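Local atomic coordinates of uncharacterized protein YppE (Bacillus subtilis, PDB entry 2IM8), a protein that is of unknown function but belongs to the bacterial DUF1798 family and folds as a compact, all-helical bundle of four helices. Residues 5-10 against 112-117; 11-16 against 49-54; 73-78 against 107-112. All blocks are in the same frame, centred on the assembly; numbering follows the deposited sequence.

Interaction 1 of 3, residues 5-10 against 112-117; sequences TLLEMT and AVKDEI. With PO4 (phosphate ion), chain C.
The first and last helices of a four-helix bundle, 3-29 and 96-121, meet where Leu6, Leu7 and Thr10 pack on Val113, Lys114 and Ile117. The short segments run nearly antiparallel, their axes at 151° and 9.9 Å apart. Ile117 gives up the most surface here, 65 Å²: with CG1 anti to the carbonyl carbon (chi1 -67°) and an extended chi2, its CD1 lies against the Leu7 backbone, 3.8 Å from Leu7 N, and also touches Leu6 CB at 4.0 Å. On the outer side Leu7 CD1 meets the aliphatic part of Lys114 at CG (4.1 Å), the two chains crossing at a slant. Lys114 is stretched throughout, which carries NZ away from the leucine to Glu11, its salt-bridge partner, and to a phosphate ion, probably from the crystallisation liquor, whose O4 accepts a hydrogen bond from NZ (3.0 Å). With only an alanine methyl here, the Glu11 carboxylate is likely to lose its positive mate, the phosphate its donor, and Leu7 CD1 the methylene it rests on. Thr10 turns its methyl CG2 to Lys114 CB, while its OG1 donates to Leu6 O at 2.8 Å, approaching from above the carbonyl plane, 48° out of it, on an oxygen that also accepts from Thr10 N.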
loop_
_atom_site.group_PDB
_atom_site.type_symbol
_atom_site.label_atom_id
_atom_site.label_comp_id
_atom_site.label_asym_id
_atom_site.label_seq_id
_atom_site.Cartn_x
_atom_site.Cartn_y
_atom_site.Cartn_z
ATOM N N THR A 5 11.048 8.985 -7.106
ATOM C CA THR A 5 9.751 8.531 -7.606
ATOM C C THR A 5 9.204 7.417 -6.715
ATOM O O THR A 5 8.017 7.397 -6.364
ATOM C CB THR A 5 9.886 7.988 -9.040
ATOM O OG1 THR A 5 10.476 8.994 -9.869
ATOM C CG2 THR A 5 8.539 7.595 -9.598
ATOM N N LEU A 6 10.081 6.488 -6.354
ATOM C CA LEU A 6 9.692 5.368 -5.508
ATOM C C LEU A 6 9.177 5.908 -4.182
ATOM O O LEU A 6 8.121 5.508 -3.701
ATOM C CB LEU A 6 10.895 4.460 -5.249
ATOM C CG LEU A 6 10.794 2.966 -5.563
ATOM C CD1 LEU A 6 12.068 2.277 -5.065
ATOM C CD2 LEU A 6 9.559 2.347 -4.902
ATOM N N LEU A 7 9.948 6.817 -3.597
ATOM C CA LEU A 7 9.608 7.430 -2.322
ATOM C C LEU A 7 8.230 8.104 -2.371
ATOM O O LEU A 7 7.410 7.938 -1.460
ATOM C CB LEU A 7 10.686 8.452 -1.944
ATOM C CG LEU A 7 10.487 9.172 -0.610
ATOM C CD1 LEU A 7 10.680 8.181 0.533
ATOM C CD2 LEU A 7 11.481 10.332 -0.497
ATOM N N GLU A 8 7.970 8.867 -3.430
ATOM C CA GLU A 8 6.676 9.532 -3.555
ATOM C C GLU A 8 5.580 8.484 -3.635
ATOM O O GLU A 8 4.546 8.611 -2.982
ATOM C CB GLU A 8 6.628 10.407 -4.809
ATOM C CG GLU A 8 7.643 11.529 -4.821
ATOM C CD GLU A 8 7.459 12.458 -6.005
ATOM O OE1 GLU A 8 7.479 11.964 -7.153
ATOM O OE2 GLU A 8 7.289 13.679 -5.783
HETATM N N MSE A 9 5.807 7.447 -4.437
HETATM C CA MSE A 9 4.814 6.388 -4.573
HETATM C C MSE A 9 4.611 5.687 -3.237
HETATM O O MSE A 9 3.506 5.272 -2.906
HETATM C CB MSE A 9 5.251 5.382 -5.636
HETATM C CG MSE A 9 5.178 5.923 -7.046
HETATM SE SE MSE A 9 5.631 4.546 -8.301
HETATM C CE MSE A 9 5.176 5.481 -9.937
ATOM N N THR A 10 5.687 5.554 -2.472
ATOM C CA THR A 10 5.604 4.917 -1.164
ATOM C C THR A 10 4.719 5.752 -0.229
ATOM O O THR A 10 3.855 5.214 0.465
ATOM C CB THR A 10 6.998 4.783 -0.531
ATOM O OG1 THR A 10 7.825 3.982 -1.378
ATOM C CG2 THR A 10 6.903 4.129 0.853
ATOM N N ALA A 112 9.456 0.271 5.659
ATOM C CA ALA A 112 10.769 -0.360 5.494
ATOM C C ALA A 112 11.442 0.145 4.217
ATOM O O ALA A 112 12.614 0.520 4.220
ATOM C CB ALA A 112 10.614 -1.869 5.437
ATOM N N VAL A 113 10.697 0.147 3.119
ATOM C CA VAL A 113 11.223 0.622 1.845
ATOM C C VAL A 113 11.620 2.085 2.005
ATOM O O VAL A 113 12.678 2.509 1.534
ATOM C CB VAL A 113 10.163 0.457 0.715
ATOM C CG1 VAL A 113 10.672 1.041 -0.599
ATOM C CG2 VAL A 113 9.856 -1.015 0.527
ATOM N N LYS A 114 10.776 2.852 2.690
ATOM C CA LYS A 114 11.055 4.263 2.937
ATOM C C LYS A 114 12.365 4.401 3.712
ATOM O O LYS A 114 13.204 5.250 3.389
ATOM C CB LYS A 114 9.919 4.893 3.742
ATOM C CG LYS A 114 10.152 6.348 4.126
ATOM C CD LYS A 114 8.993 6.878 4.977
ATOM C CE LYS A 114 9.188 8.338 5.363
ATOM N NZ LYS A 114 8.023 8.843 6.155
ATOM N N ASP A 115 12.531 3.574 4.743
ATOM C CA ASP A 115 13.750 3.613 5.546
ATOM C C ASP A 115 14.984 3.300 4.692
ATOM O O ASP A 115 15.997 3.983 4.814
ATOM C CB ASP A 115 13.690 2.618 6.712
ATOM C CG ASP A 115 12.630 2.971 7.755
ATOM O OD1 ASP A 115 12.117 4.110 7.761
ATOM O OD2 ASP A 115 12.323 2.091 8.589
ATOM N N GLU A 116 14.907 2.272 3.846
ATOM C CA GLU A 116 16.038 1.901 2.986
ATOM C C GLU A 116 16.407 3.058 2.062
ATOM O O GLU A 116 17.578 3.406 1.920
ATOM C CB GLU A 116 15.709 0.670 2.129
ATOM C CG GLU A 116 15.632 -0.668 2.869
ATOM C CD GLU A 116 16.966 -1.129 3.461
ATOM O OE1 GLU A 116 18.002 -1.063 2.759
ATOM O OE2 GLU A 116 16.973 -1.578 4.627
ATOM N N ILE A 117 15.401 3.650 1.434
ATOM C CA ILE A 117 15.633 4.769 0.536
ATOM C C ILE A 117 16.394 5.891 1.245
ATOM O O ILE A 117 17.460 6.307 0.787
ATOM C CB ILE A 117 14.309 5.328 -0.006
ATOM C CG1 ILE A 117 13.643 4.286 -0.913
ATOM C CG2 ILE A 117 14.565 6.632 -0.744
ATOM C CD1 ILE A 117 12.292 4.707 -1.462
HETATM P P PO4 C . 10.775 8.108 9.033
HETATM O O1 PO4 C . 10.987 9.507 8.568
HETATM O O2 PO4 C . 10.693 8.086 10.523
HETATM O O3 PO4 C . 11.911 7.259 8.584
HETATM O O4 PO4 C . 9.512 7.581 8.458
#

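Interaction 2 of 3, residues 11-16 against 49-54; sequences EQMIEV and ELAARW
Met13, a selenomethionine, buries more surface than any other residue between segments 11-16 and 49-54, 102 Å², and touches Leu50, Ala51 and Trp54. The Met-aromatic interaction comes first: SE sits over one face of the Trp54 indole, 3.8 Å from the centroid of the five-membered ring and 27° off its normal. It is displaced toward the rim, so that Trp54 CG is its nearest ring atom at 3.4 Å. Apolar packing follows, Met13 CG lying 3.7 Å from Leu50 CG as the two side chains pass in opposite directions. A bend at chi3 (72°) turns CE from the line of the chain to Ala51, whose CB is 4.2 Å from it. At the exposed margin the extended Gln12 crosses Leu50 at a slant, its NE2 3.6 Å from Leu50 CD2, a van der Waals contact between the amide nitrogen and a methyl. Polar bonding of the indole is directed to the neighbouring turn of helix 3-29, where Trp54 NE1 is hydrogen-bonded to Thr10 OG1. Val78 and Leu110, from the other two helices, also touch both Met13 and Trp54. With segment axes 10.7 Å apart at 141°, this is an apolar interface between roughly antiparallel helices, as in a four-helix bundle.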
loop_
_atom_site.group_PDB
_atom_site.type_symbol
_atom_site.label_atom_id
_atom_site.label_comp_id
_atom_site.label_asym_id
_atom_site.label_seq_id
_atom_site.Cartn_x
_atom_site.Cartn_y
_atom_site.Cartn_z
ATOM N N GLU A 11 4.936 7.066 -0.208
ATOM C CA GLU A 11 4.155 7.933 0.664
ATOM C C GLU A 11 2.701 7.994 0.219
ATOM O O GLU A 11 1.800 8.120 1.047
ATOM C CB GLU A 11 4.766 9.338 0.721
ATOM C CG GLU A 11 6.093 9.401 1.494
ATOM C CD GLU A 11 5.932 9.528 3.018
ATOM O OE1 GLU A 11 4.934 9.031 3.586
ATOM O OE2 GLU A 11 6.830 10.125 3.659
ATOM N N GLN A 12 2.481 7.889 -1.089
ATOM C CA GLN A 12 1.131 7.907 -1.651
ATOM C C GLN A 12 0.376 6.668 -1.159
ATOM O O GLN A 12 -0.767 6.765 -0.724
ATOM C CB GLN A 12 1.199 7.896 -3.184
ATOM C CG GLN A 12 -0.014 8.488 -3.876
ATOM C CD GLN A 12 0.158 8.597 -5.382
ATOM O OE1 GLN A 12 1.195 9.062 -5.877
ATOM N NE2 GLN A 12 -0.865 8.184 -6.119
HETATM N N MSE A 13 1.017 5.504 -1.227
HETATM C CA MSE A 13 0.385 4.267 -0.769
HETATM C C MSE A 13 0.119 4.294 0.736
HETATM O O MSE A 13 -0.898 3.786 1.207
HETATM C CB MSE A 13 1.251 3.059 -1.125
HETATM C CG MSE A 13 1.247 2.747 -2.621
HETATM SE SE MSE A 13 2.481 1.343 -3.119
HETATM C CE MSE A 13 1.534 -0.164 -2.376
ATOM N N ILE A 14 1.030 4.891 1.494
ATOM C CA ILE A 14 0.847 4.977 2.940
ATOM C C ILE A 14 -0.411 5.782 3.222
ATOM O O ILE A 14 -1.237 5.406 4.057
ATOM C CB ILE A 14 2.064 5.656 3.621
ATOM C CG1 ILE A 14 3.274 4.733 3.525
ATOM C CG2 ILE A 14 1.751 5.992 5.100
ATOM C CD1 ILE A 14 4.580 5.386 3.986
ATOM N N GLU A 15 -0.566 6.888 2.510
ATOM C CA GLU A 15 -1.737 7.725 2.703
ATOM C C GLU A 15 -3.007 6.975 2.270
ATOM O O GLU A 15 -4.025 7.014 2.962
ATOM C CB GLU A 15 -1.587 9.043 1.922
ATOM C CG GLU A 15 -2.728 10.024 2.186
ATOM C CD GLU A 15 -2.575 11.371 1.471
ATOM O OE1 GLU A 15 -1.442 11.723 1.062
ATOM O OE2 GLU A 15 -3.602 12.087 1.338
ATOM N N VAL A 16 -2.948 6.293 1.131
ATOM C CA VAL A 16 -4.097 5.518 0.650
ATOM C C VAL A 16 -4.502 4.520 1.731
ATOM O O VAL A 16 -5.686 4.344 2.023
ATOM C CB VAL A 16 -3.747 4.723 -0.630
ATOM C CG1 VAL A 16 -4.842 3.685 -0.926
ATOM C CG2 VAL A 16 -3.578 5.674 -1.798
ATOM N N GLU A 49 -2.545 0.178 -10.378
ATOM C CA GLU A 49 -1.465 0.733 -11.197
ATOM C C GLU A 49 -0.350 1.251 -10.311
ATOM O O GLU A 49 0.830 1.017 -10.576
ATOM C CB GLU A 49 -1.966 1.886 -12.068
ATOM C CG GLU A 49 -2.960 1.493 -13.139
ATOM C CD GLU A 49 -3.452 2.696 -13.931
ATOM O OE1 GLU A 49 -2.609 3.409 -14.524
ATOM O OE2 GLU A 49 -4.682 2.930 -13.956
ATOM N N LEU A 50 -0.729 1.973 -9.263
ATOM C CA LEU A 50 0.236 2.522 -8.320
ATOM C C LEU A 50 1.070 1.403 -7.678
ATOM O O LEU A 50 2.294 1.471 -7.664
ATOM C CB LEU A 50 -0.499 3.316 -7.237
ATOM C CG LEU A 50 0.283 3.862 -6.038
ATOM C CD1 LEU A 50 1.488 4.648 -6.509
ATOM C CD2 LEU A 50 -0.645 4.744 -5.196
ATOM N N ALA A 51 0.397 0.377 -7.161
ATOM C CA ALA A 51 1.067 -0.740 -6.502
ATOM C C ALA A 51 2.047 -1.473 -7.415
ATOM O O ALA A 51 3.132 -1.857 -6.979
ATOM C CB ALA A 51 0.031 -1.731 -5.949
ATOM N N ALA A 52 1.663 -1.661 -8.675
ATOM C CA ALA A 52 2.513 -2.359 -9.644
ATOM C C ALA A 52 3.793 -1.585 -9.952
ATOM O O ALA A 52 4.887 -2.152 -9.961
ATOM C CB ALA A 52 1.722 -2.621 -10.938
ATOM N N ARG A 53 3.658 -0.285 -10.199
ATOM C CA ARG A 53 4.812 0.561 -10.500
ATOM C C ARG A 53 5.733 0.670 -9.287
ATOM O O ARG A 53 6.954 0.736 -9.426
ATOM C CB ARG A 53 4.336 1.953 -10.916
ATOM C CG ARG A 53 3.426 1.925 -12.134
ATOM C CD ARG A 53 2.743 3.251 -12.365
ATOM N NE ARG A 53 1.718 3.129 -13.398
ATOM C CZ ARG A 53 0.900 4.110 -13.766
ATOM N NH1 ARG A 53 0.984 5.300 -13.183
ATOM N NH2 ARG A 53 -0.005 3.901 -14.718
ATOM N N TRP A 54 5.137 0.696 -8.100
ATOM C CA TRP A 54 5.898 0.788 -6.861
ATOM C C TRP A 54 6.731 -0.479 -6.689
ATOM O O TRP A 54 7.932 -0.406 -6.452
ATOM C CB TRP A 54 4.952 0.941 -5.666
ATOM C CG TRP A 54 5.659 0.935 -4.361
ATOM C CD1 TRP A 54 6.311 1.982 -3.769
ATOM C CD2 TRP A 54 5.813 -0.184 -3.484
ATOM N NE1 TRP A 54 6.859 1.580 -2.574
ATOM C CE2 TRP A 54 6.569 0.253 -2.377
ATOM C CE3 TRP A 54 5.385 -1.520 -3.527
ATOM C CZ2 TRP A 54 6.908 -0.597 -1.316
ATOM C CZ3 TRP A 54 5.721 -2.369 -2.478
ATOM C CH2 TRP A 54 6.476 -1.902 -1.385
#

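Interaction 3 of 3, residues 73-78 against 107-112; sequences EQIEAV and LYTLHA
Gln74 and Thr109, whose CA atoms are 6.8 Å apart, form the centre of the contact between helices 72-91 and 96-121. Gln74 has CG anti to the backbone N (chi1 -177°) and stays extended at chi2, which lays its methylene chain along Thr109: CG is 3.4 Å from Thr109 OG1 and close to CG2 as well. Its amide comes up to the Tyr108 ring obliquely, NE2 standing 3.4 Å from Tyr108 CE2 with amide and ring planes 43° apart. The other end of that amide is also occupied, OE1 accepting from the backbone N of His71. Thr109 splits its two branches. With chi1 at -62°, the methyl CG2 is directed to Val78 CG2 (3.6 Å) and, less closely, Ile75 CD1, both residues also touching Trp54 of helix 36-64. OG1 faces a water 2.7 Å away, and this water donates to Gln74 O. A second water accepts from Gln74 NE2 and lies 2.6 Å from Tyr108 OH. No direct bond joins the two segments' polar groups; two single-water bridges connect them instead, which implies an interface that is apolar where Thr109 CG2 meets Val78, and water-bridged at Thr109 OG1 and between Gln74 and Tyr108.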
loop_
_atom_site.group_PDB
_atom_site.type_symbol
_atom_site.label_atom_id
_atom_site.label_comp_id
_atom_site.label_asym_id
_atom_site.label_seq_id
_atom_site.Cartn_x
_atom_site.Cartn_y
_atom_site.Cartn_z
ATOM N N GLU A 73 10.333 -11.214 -1.317
ATOM C CA GLU A 73 9.049 -11.771 -0.895
ATOM C C GLU A 73 8.174 -10.735 -0.201
ATOM O O GLU A 73 6.958 -10.706 -0.376
ATOM C CB GLU A 73 9.263 -12.958 0.048
ATOM C CG GLU A 73 10.043 -14.098 -0.563
ATOM C CD GLU A 73 11.545 -13.895 -0.500
ATOM O OE1 GLU A 73 12.001 -12.799 -0.092
ATOM O OE2 GLU A 73 12.268 -14.843 -0.863
ATOM N N GLN A 74 8.813 -9.894 0.597
ATOM C CA GLN A 74 8.130 -8.848 1.339
ATOM C C GLN A 74 7.495 -7.865 0.352
ATOM O O GLN A 74 6.325 -7.510 0.479
ATOM C CB GLN A 74 9.162 -8.161 2.230
ATOM C CG GLN A 74 8.687 -7.079 3.154
ATOM C CD GLN A 74 9.823 -6.630 4.056
ATOM O OE1 GLN A 74 10.982 -6.582 3.629
ATOM N NE2 GLN A 74 9.505 -6.304 5.302
ATOM N N ILE A 75 8.267 -7.452 -0.645
ATOM C CA ILE A 75 7.766 -6.514 -1.641
ATOM C C ILE A 75 6.599 -7.125 -2.403
ATOM O O ILE A 75 5.547 -6.505 -2.539
ATOM C CB ILE A 75 8.871 -6.106 -2.644
ATOM C CG1 ILE A 75 9.957 -5.297 -1.920
ATOM C CG2 ILE A 75 8.271 -5.264 -3.771
ATOM C CD1 ILE A 75 9.429 -4.032 -1.260
ATOM N N GLU A 76 6.788 -8.351 -2.880
ATOM C CA GLU A 76 5.755 -9.053 -3.643
ATOM C C GLU A 76 4.417 -9.236 -2.913
ATOM O O GLU A 76 3.357 -9.221 -3.542
ATOM C CB GLU A 76 6.292 -10.416 -4.100
ATOM C CG GLU A 76 7.495 -10.318 -5.034
ATOM C CD GLU A 76 8.038 -11.682 -5.451
ATOM O OE1 GLU A 76 8.317 -12.518 -4.563
ATOM O OE2 GLU A 76 8.192 -11.912 -6.669
ATOM N N ALA A 77 4.458 -9.387 -1.593
ATOM C CA ALA A 77 3.238 -9.587 -0.808
ATOM C C ALA A 77 2.321 -8.359 -0.672
ATOM O O ALA A 77 1.125 -8.502 -0.402
ATOM C CB ALA A 77 3.604 -10.096 0.580
ATOM N N VAL A 78 2.883 -7.166 -0.846
ATOM C CA VAL A 78 2.131 -5.915 -0.714
ATOM C C VAL A 78 0.902 -5.796 -1.625
ATOM O O VAL A 78 -0.197 -5.461 -1.170
ATOM C CB VAL A 78 3.066 -4.701 -0.971
ATOM C CG1 VAL A 78 2.264 -3.390 -0.935
ATOM C CG2 VAL A 78 4.174 -4.673 0.094
ATOM N N LEU A 107 1.637 -1.328 5.687
ATOM C CA LEU A 107 2.302 -0.158 6.236
ATOM C C LEU A 107 3.753 -0.419 6.629
ATOM O O LEU A 107 4.618 0.398 6.331
ATOM C CB LEU A 107 1.515 0.390 7.436
ATOM C CG LEU A 107 0.224 1.141 7.061
ATOM C CD1 LEU A 107 -0.548 1.508 8.314
ATOM C CD2 LEU A 107 0.569 2.401 6.246
ATOM N N TYR A 108 4.018 -1.550 7.284
ATOM C CA TYR A 108 5.390 -1.849 7.697
ATOM C C TYR A 108 6.323 -2.000 6.509
ATOM O O TYR A 108 7.426 -1.451 6.502
ATOM C CB TYR A 108 5.472 -3.116 8.557
ATOM C CG TYR A 108 6.915 -3.497 8.804
ATOM C CD1 TYR A 108 7.745 -2.674 9.560
ATOM C CD2 TYR A 108 7.481 -4.609 8.186
ATOM C CE1 TYR A 108 9.102 -2.933 9.686
ATOM C CE2 TYR A 108 8.845 -4.884 8.306
ATOM C CZ TYR A 108 9.649 -4.038 9.053
ATOM O OH TYR A 108 11.004 -4.260 9.136
ATOM N N THR A 109 5.901 -2.753 5.500
ATOM C CA THR A 109 6.759 -2.916 4.338
ATOM C C THR A 109 6.993 -1.560 3.681
ATOM O O THR A 109 8.111 -1.260 3.260
ATOM C CB THR A 109 6.157 -3.901 3.314
ATOM O OG1 THR A 109 6.021 -5.189 3.924
ATOM C CG2 THR A 109 7.065 -4.015 2.075
ATOM N N LEU A 110 5.950 -0.731 3.614
ATOM C CA LEU A 110 6.081 0.594 3.013
ATOM C C LEU A 110 7.093 1.425 3.808
ATOM O O LEU A 110 7.960 2.085 3.240
ATOM C CB LEU A 110 4.721 1.307 2.969
ATOM C CG LEU A 110 3.730 0.696 1.962
ATOM C CD1 LEU A 110 2.371 1.385 2.041
ATOM C CD2 LEU A 110 4.332 0.806 0.562
ATOM N N HIS A 111 6.980 1.391 5.128
ATOM C CA HIS A 111 7.910 2.128 5.966
ATOM C C HIS A 111 9.324 1.586 5.821
ATOM O O HIS A 111 10.279 2.357 5.851
ATOM C CB HIS A 111 7.464 2.075 7.423
ATOM C CG HIS A 111 6.268 2.932 7.701
ATOM N ND1 HIS A 111 5.281 2.576 8.594
ATOM C CD2 HIS A 111 5.893 4.127 7.185
ATOM C CE1 HIS A 111 4.349 3.512 8.614
ATOM N NE2 HIS A 111 4.696 4.464 7.768
ATOM N N ALA A 112 9.456 0.271 5.659
ATOM C CA ALA A 112 10.769 -0.360 5.494
ATOM C C ALA A 112 11.442 0.145 4.217
ATOM O O ALA A 112 12.614 0.520 4.220
ATOM C CB ALA A 112 10.614 -1.869 5.437
HETATM O O HOH W 1 4.657 -7.285 2.793
HETATM O O HOH W 2 11.692 -5.699 7.048
#

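Overall arrangement
All three contacts belong to one bundle core, with centres 10 to 11 Å apart. Interactions 1 and 2 share helix 3-29; interactions 1 and 3 share helix 96-121, and Val113 CG2 lies 3.5 Å from Ile75 CD1. Trp54 ties them together: its NE1 lies 2.9 Å from Thr10 OG1 of interaction 1, a probable hydrogen bond, and its CZ2 is 3.5 Å from both Val113 CG2 and, in interaction 3, Leu110 CD2. Met13 CE continues the core to Val78 CG1 at 3.6 Å. Nearer the surface, the Lys114 NZ to Glu11 OE2 salt bridge, 3.0 Å long, joins interactions 1 and 2 beside the phosphate. Along the chain, 5-10 with 112-117 brackets the other two, which follow in series.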